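PDB 3BF4: ethyl tert-butyl ether degradation EthD protein from Ralstonia eutropha JMP134, which is of unknown function but, as an EthD-family protein with a ferredoxin-like fold, may have oxidoreductase activity. Local coordinates for residues L52-G64 with F76-F90. The protein carries 3 engineered substitutions. Residues are numbered along the deposited sequence; the frame is centred on the assembly and turned at random.
Sequences LGSACAYYTVEKG and FVAMCAFICDSAENF
Thr60 and Ala81 exchange two backbone hydrogen bonds (Thr60 N to Ala81 O 2.9 Å), as do Glu62 and Met79, so this antiparallel hairpin keeps two unlike faces on one set of backbone bonds. Ile83 instead bonds two successive residues, Tyr58 O through its N and Ala57 N through its O. At the far end Gly64 N donates to Val77 O (2.8 Å), and water 3 joins Gly64 O to Val77 O.

On the sheet face carrying Tyr58, Thr60 and Glu62, Ile83 CB lies over one face of the Tyr58 ring, a CH-pi contact 3.9 Å from its centroid. With CG between backbone N and carbonyl carbon (chi1 60°), Tyr58 leans its ring over Ile83; its hydroxyl is hydrogen-bonded to Glu123 OE2. Glu62 CG runs alongside selenomethionine Met79, 3.7 Å from Met79 CB. The second subunit satisfies this buried carboxylate: Lys22 salt-bridges OE2, while Ser118 and Asn24 hydrogen-bond OE1.

Apolar packing dominates the other face. Leu52 splits its methyls, CD1 on Phe82 CD1 (3.5 Å) and CD2 on Phe90 CD1 (3.6 Å), while Cys56 SG approaches the Phe82 ring edge.

Helix 37-52, ending at Leu52, covers this face, Met45 touching Tyr59 and Phe82; Phe90 belongs to helix 87-103, N-capped by Ser86. Within the ferredoxin-like sheet, strand 76-84 also pairs with 21-28, whereas edge strand 58-66 continues it into the second subunit.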
loop_
_atom_site.group_PDB
_atom_site.type_symbol
_atom_site.label_atom_id
_atom_site.label_comp_id
_atom_site.label_asym_id
_atom_site.label_seq_id
_atom_site.Cartn_x
_atom_site.Cartn_y
_atom_site.Cartn_z
ATOM N N LEU A 52 6.835 15.720 9.072
ATOM C CA LEU A 52 6.527 14.599 9.977
ATOM C C LEU A 52 7.635 14.401 11.008
ATOM O O LEU A 52 7.346 14.005 12.136
ATOM C CB LEU A 52 6.267 13.283 9.211
ATOM C CG LEU A 52 4.978 13.208 8.384
ATOM C CD1 LEU A 52 4.938 11.934 7.528
ATOM C CD2 LEU A 52 3.731 13.299 9.269
ATOM N N GLY A 53 8.889 14.676 10.617
ATOM C CA GLY A 53 10.048 14.528 11.491
ATOM C C GLY A 53 10.176 13.099 12.007
ATOM O O GLY A 53 10.065 12.141 11.230
ATOM N N SER A 54 10.351 12.975 13.323
ATOM C CA SER A 54 10.503 11.681 14.002
ATOM C C SER A 54 9.215 10.852 14.075
ATOM O O SER A 54 9.274 9.665 14.391
ATOM C CB SER A 54 11.052 11.890 15.417
ATOM O OG SER A 54 10.160 12.702 16.167
ATOM N N ALA A 55 8.065 11.478 13.815
ATOM C CA ALA A 55 6.773 10.789 13.746
ATOM C C ALA A 55 6.706 9.725 12.636
ATOM O O ALA A 55 5.892 8.813 12.729
ATOM C CB ALA A 55 5.648 11.801 13.561
ATOM N N CYS A 56 7.542 9.846 11.599
ATOM C CA CYS A 56 7.614 8.893 10.497
ATOM C C CYS A 56 9.012 8.282 10.438
ATOM O O CYS A 56 9.995 9.022 10.360
ATOM C CB CYS A 56 7.305 9.611 9.193
ATOM S SG CYS A 56 7.446 8.575 7.716
ATOM N N ALA A 57 9.093 6.945 10.493
ATOM C CA ALA A 57 10.366 6.211 10.402
ATOM C C ALA A 57 10.937 6.292 8.986
ATOM O O ALA A 57 12.120 6.522 8.802
ATOM C CB ALA A 57 10.174 4.733 10.802
ATOM N N TYR A 58 10.083 6.050 7.996
ATOM C CA TYR A 58 10.450 6.148 6.582
ATOM C C TYR A 58 9.203 6.182 5.733
ATOM O O TYR A 58 8.115 5.856 6.214
ATOM C CB TYR A 58 11.341 4.976 6.123
ATOM C CG TYR A 58 10.703 3.612 6.268
ATOM C CD1 TYR A 58 10.925 2.841 7.406
ATOM C CD2 TYR A 58 9.874 3.086 5.262
ATOM C CE1 TYR A 58 10.334 1.576 7.552
ATOM C CE2 TYR A 58 9.268 1.822 5.398
ATOM C CZ TYR A 58 9.515 1.069 6.539
ATOM O OH TYR A 58 8.945 -0.157 6.676
ATOM N N TYR A 59 9.381 6.590 4.478
ATOM C CA TYR A 59 8.316 6.586 3.498
ATOM C C TYR A 59 8.697 5.753 2.276
ATOM O O TYR A 59 9.867 5.435 2.075
ATOM C CB TYR A 59 7.883 8.007 3.106
ATOM C CG TYR A 59 8.873 8.839 2.306
ATOM C CD1 TYR A 59 8.975 8.698 0.913
ATOM C CD2 TYR A 59 9.661 9.809 2.926
ATOM C CE1 TYR A 59 9.888 9.483 0.153
ATOM C CE2 TYR A 59 10.567 10.601 2.182
ATOM C CZ TYR A 59 10.674 10.430 0.796
ATOM O OH TYR A 59 11.560 11.197 0.064
ATOM N N THR A 60 7.673 5.371 1.513
ATOM C CA THR A 60 7.819 4.653 0.252
ATOM C C THR A 60 7.029 5.419 -0.815
ATOM O O THR A 60 6.074 6.127 -0.487
ATOM C CB THR A 60 7.261 3.186 0.319
ATOM O OG1 THR A 60 5.833 3.198 0.311
ATOM C CG2 THR A 60 7.751 2.436 1.551
ATOM N N VAL A 61 7.422 5.265 -2.076
ATOM C CA VAL A 61 6.745 5.894 -3.222
ATOM C C VAL A 61 6.712 4.899 -4.387
ATOM O O VAL A 61 7.681 4.167 -4.611
ATOM C CB VAL A 61 7.471 7.174 -3.713
ATOM C CG1 VAL A 61 6.647 7.883 -4.821
ATOM C CG2 VAL A 61 7.751 8.127 -2.576
ATOM N N GLU A 62 5.608 4.893 -5.127
ATOM C CA GLU A 62 5.448 4.031 -6.308
ATOM C C GLU A 62 4.610 4.733 -7.388
ATOM O O GLU A 62 3.848 5.670 -7.094
ATOM C CB GLU A 62 4.825 2.679 -5.914
ATOM C CG GLU A 62 3.420 2.811 -5.385
ATOM C CD GLU A 62 2.908 1.570 -4.711
ATOM O OE1 GLU A 62 2.403 0.660 -5.405
ATOM O OE2 GLU A 62 2.958 1.546 -3.465
ATOM N N LYS A 63 4.803 4.284 -8.626
ATOM C CA LYS A 63 4.104 4.770 -9.809
ATOM C C LYS A 63 3.338 3.592 -10.391
ATOM O O LYS A 63 3.940 2.561 -10.696
ATOM C CB LYS A 63 5.093 5.339 -10.844
ATOM C CG LYS A 63 4.439 5.619 -12.213
ATOM C CD LYS A 63 5.116 6.697 -13.057
ATOM C CE LYS A 63 6.439 6.324 -13.602
ATOM N NZ LYS A 63 6.934 7.418 -14.522
ATOM N N GLY A 64 2.031 3.750 -10.567
ATOM C CA GLY A 64 1.187 2.692 -11.125
ATOM C C GLY A 64 1.565 2.373 -12.555
ATOM O O GLY A 64 1.782 3.289 -13.341
ATOM N N PHE A 76 -4.509 3.229 -9.175
ATOM C CA PHE A 76 -3.866 4.435 -8.669
ATOM C C PHE A 76 -2.644 4.789 -9.503
ATOM O O PHE A 76 -1.765 3.945 -9.696
ATOM C CB PHE A 76 -3.455 4.224 -7.207
ATOM C CG PHE A 76 -4.606 3.836 -6.328
ATOM C CD1 PHE A 76 -5.550 4.787 -5.942
ATOM C CD2 PHE A 76 -4.792 2.509 -5.938
ATOM C CE1 PHE A 76 -6.668 4.437 -5.145
ATOM C CE2 PHE A 76 -5.892 2.138 -5.145
ATOM C CZ PHE A 76 -6.838 3.111 -4.744
ATOM N N VAL A 77 -2.615 6.021 -10.013
ATOM C CA VAL A 77 -1.482 6.538 -10.801
ATOM C C VAL A 77 -0.207 6.624 -9.941
ATOM O O VAL A 77 0.899 6.311 -10.407
ATOM C CB VAL A 77 -1.794 7.932 -11.455
ATOM C CG1 VAL A 77 -2.012 9.035 -10.419
ATOM C CG2 VAL A 77 -0.689 8.324 -12.423
ATOM N N ALA A 78 -0.383 7.031 -8.688
ATOM C CA ALA A 78 0.711 7.134 -7.734
ATOM C C ALA A 78 0.198 6.790 -6.334
ATOM O O ALA A 78 -0.991 6.966 -6.033
ATOM C CB ALA A 78 1.314 8.506 -7.781
HETATM N N MSE A 79 1.091 6.235 -5.516
HETATM C CA MSE A 79 0.803 5.903 -4.130
HETATM C C MSE A 79 2.053 6.132 -3.310
HETATM O O MSE A 79 3.152 6.055 -3.836
HETATM C CB MSE A 79 0.399 4.431 -3.962
HETATM C CG MSE A 79 -0.774 3.980 -4.784
HETATM SE SE MSE A 79 -1.082 2.062 -4.582
HETATM C CE MSE A 79 -1.496 1.955 -2.692
ATOM N N CYS A 80 1.874 6.482 -2.043
ATOM C CA CYS A 80 2.984 6.556 -1.084
ATOM C C CYS A 80 2.512 5.961 0.223
ATOM O O CYS A 80 1.314 5.732 0.416
ATOM C CB CYS A 80 3.477 7.981 -0.831
ATOM S SG CYS A 80 2.418 8.978 0.233
ATOM N N ALA A 81 3.470 5.724 1.109
ATOM C CA ALA A 81 3.169 5.269 2.451
ATOM C C ALA A 81 4.146 5.858 3.450
ATOM O O ALA A 81 5.323 5.928 3.166
ATOM C CB ALA A 81 3.161 3.751 2.533
ATOM N N PHE A 82 3.622 6.308 4.596
ATOM C CA PHE A 82 4.414 6.798 5.713
ATOM C C PHE A 82 4.283 5.747 6.817
ATOM O O PHE A 82 3.176 5.482 7.294
ATOM C CB PHE A 82 3.900 8.157 6.197
ATOM C CG PHE A 82 3.875 9.193 5.124
ATOM C CD1 PHE A 82 5.046 9.869 4.764
ATOM C CD2 PHE A 82 2.694 9.487 4.447
ATOM C CE1 PHE A 82 5.039 10.836 3.733
ATOM C CE2 PHE A 82 2.674 10.451 3.430
ATOM C CZ PHE A 82 3.844 11.127 3.071
ATOM N N ILE A 83 5.407 5.132 7.175
ATOM C CA ILE A 83 5.486 4.130 8.231
ATOM C C ILE A 83 5.810 4.933 9.492
ATOM O O ILE A 83 6.838 5.637 9.539
ATOM C CB ILE A 83 6.530 3.021 7.901
ATOM C CG1 ILE A 83 5.972 2.097 6.805
ATOM C CG2 ILE A 83 6.887 2.169 9.140
ATOM C CD1 ILE A 83 5.731 2.771 5.452
ATOM N N CYS A 84 4.903 4.860 10.474
ATOM C CA CYS A 84 4.976 5.630 11.718
ATOM C C CYS A 84 4.772 4.733 12.926
ATOM O O CYS A 84 3.906 3.850 12.910
ATOM C CB CYS A 84 3.868 6.691 11.707
ATOM S SG CYS A 84 3.932 7.790 10.243
ATOM N N ASP A 85 5.555 4.968 13.968
ATOM C CA ASP A 85 5.456 4.189 15.219
ATOM C C ASP A 85 4.179 4.514 16.022
ATOM O O ASP A 85 3.692 3.662 16.759
ATOM C CB ASP A 85 6.707 4.398 16.092
ATOM C CG ASP A 85 7.999 3.876 15.425
ATOM O OD1 ASP A 85 8.044 2.690 14.999
ATOM O OD2 ASP A 85 8.982 4.658 15.347
ATOM N N SER A 86 3.626 5.716 15.838
ATOM C CA SER A 86 2.443 6.183 16.566
ATOM C C SER A 86 1.471 6.940 15.680
ATOM O O SER A 86 1.879 7.897 15.015
ATOM C CB SER A 86 2.919 7.126 17.685
ATOM O OG SER A 86 1.879 7.938 18.211
ATOM N N ALA A 87 0.197 6.551 15.704
ATOM C CA ALA A 87 -0.855 7.304 15.016
ATOM C C ALA A 87 -1.014 8.705 15.623
ATOM O O ALA A 87 -1.156 9.680 14.891
ATOM C CB ALA A 87 -2.189 6.563 15.052
ATOM N N GLU A 88 -0.938 8.802 16.949
ATOM C CA GLU A 88 -1.123 10.085 17.650
ATOM C C GLU A 88 -0.058 11.108 17.234
ATOM O O GLU A 88 -0.384 12.275 17.003
ATOM C CB GLU A 88 -1.189 9.909 19.172
ATOM C CG GLU A 88 -2.512 9.260 19.686
ATOM C CD GLU A 88 -2.720 7.776 19.266
ATOM O OE1 GLU A 88 -1.713 7.028 19.111
ATOM O OE2 GLU A 88 -3.893 7.367 19.056
ATOM N N ASN A 89 1.190 10.656 17.102
ATOM C CA ASN A 89 2.276 11.514 16.624
ATOM C C ASN A 89 2.082 11.946 15.179
ATOM O O ASN A 89 2.351 13.118 14.857
ATOM C CB ASN A 89 3.657 10.882 16.836
ATOM C CG ASN A 89 4.148 11.028 18.264
ATOM O OD1 ASN A 89 4.071 12.107 18.847
ATOM N ND2 ASN A 89 4.692 9.964 18.816
ATOM N N PHE A 90 1.613 11.028 14.328
ATOM C CA PHE A 90 1.299 11.369 12.939
ATOM C C PHE A 90 0.245 12.489 12.874
ATOM O O PHE A 90 0.459 13.477 12.173
ATOM C CB PHE A 90 0.828 10.158 12.124
ATOM C CG PHE A 90 0.238 10.528 10.777
ATOM C CD1 PHE A 90 1.069 10.851 9.709
ATOM C CD2 PHE A 90 -1.150 10.581 10.594
ATOM C CE1 PHE A 90 0.535 11.214 8.473
ATOM C CE2 PHE A 90 -1.692 10.946 9.365
ATOM C CZ PHE A 90 -0.847 11.262 8.304
HETATM O O HOH W 1 7.879 6.800 13.619
HETATM O O HOH W 2 5.196 7.982 15.218
HETATM O O HOH W 3 0.928 5.822 -13.266
#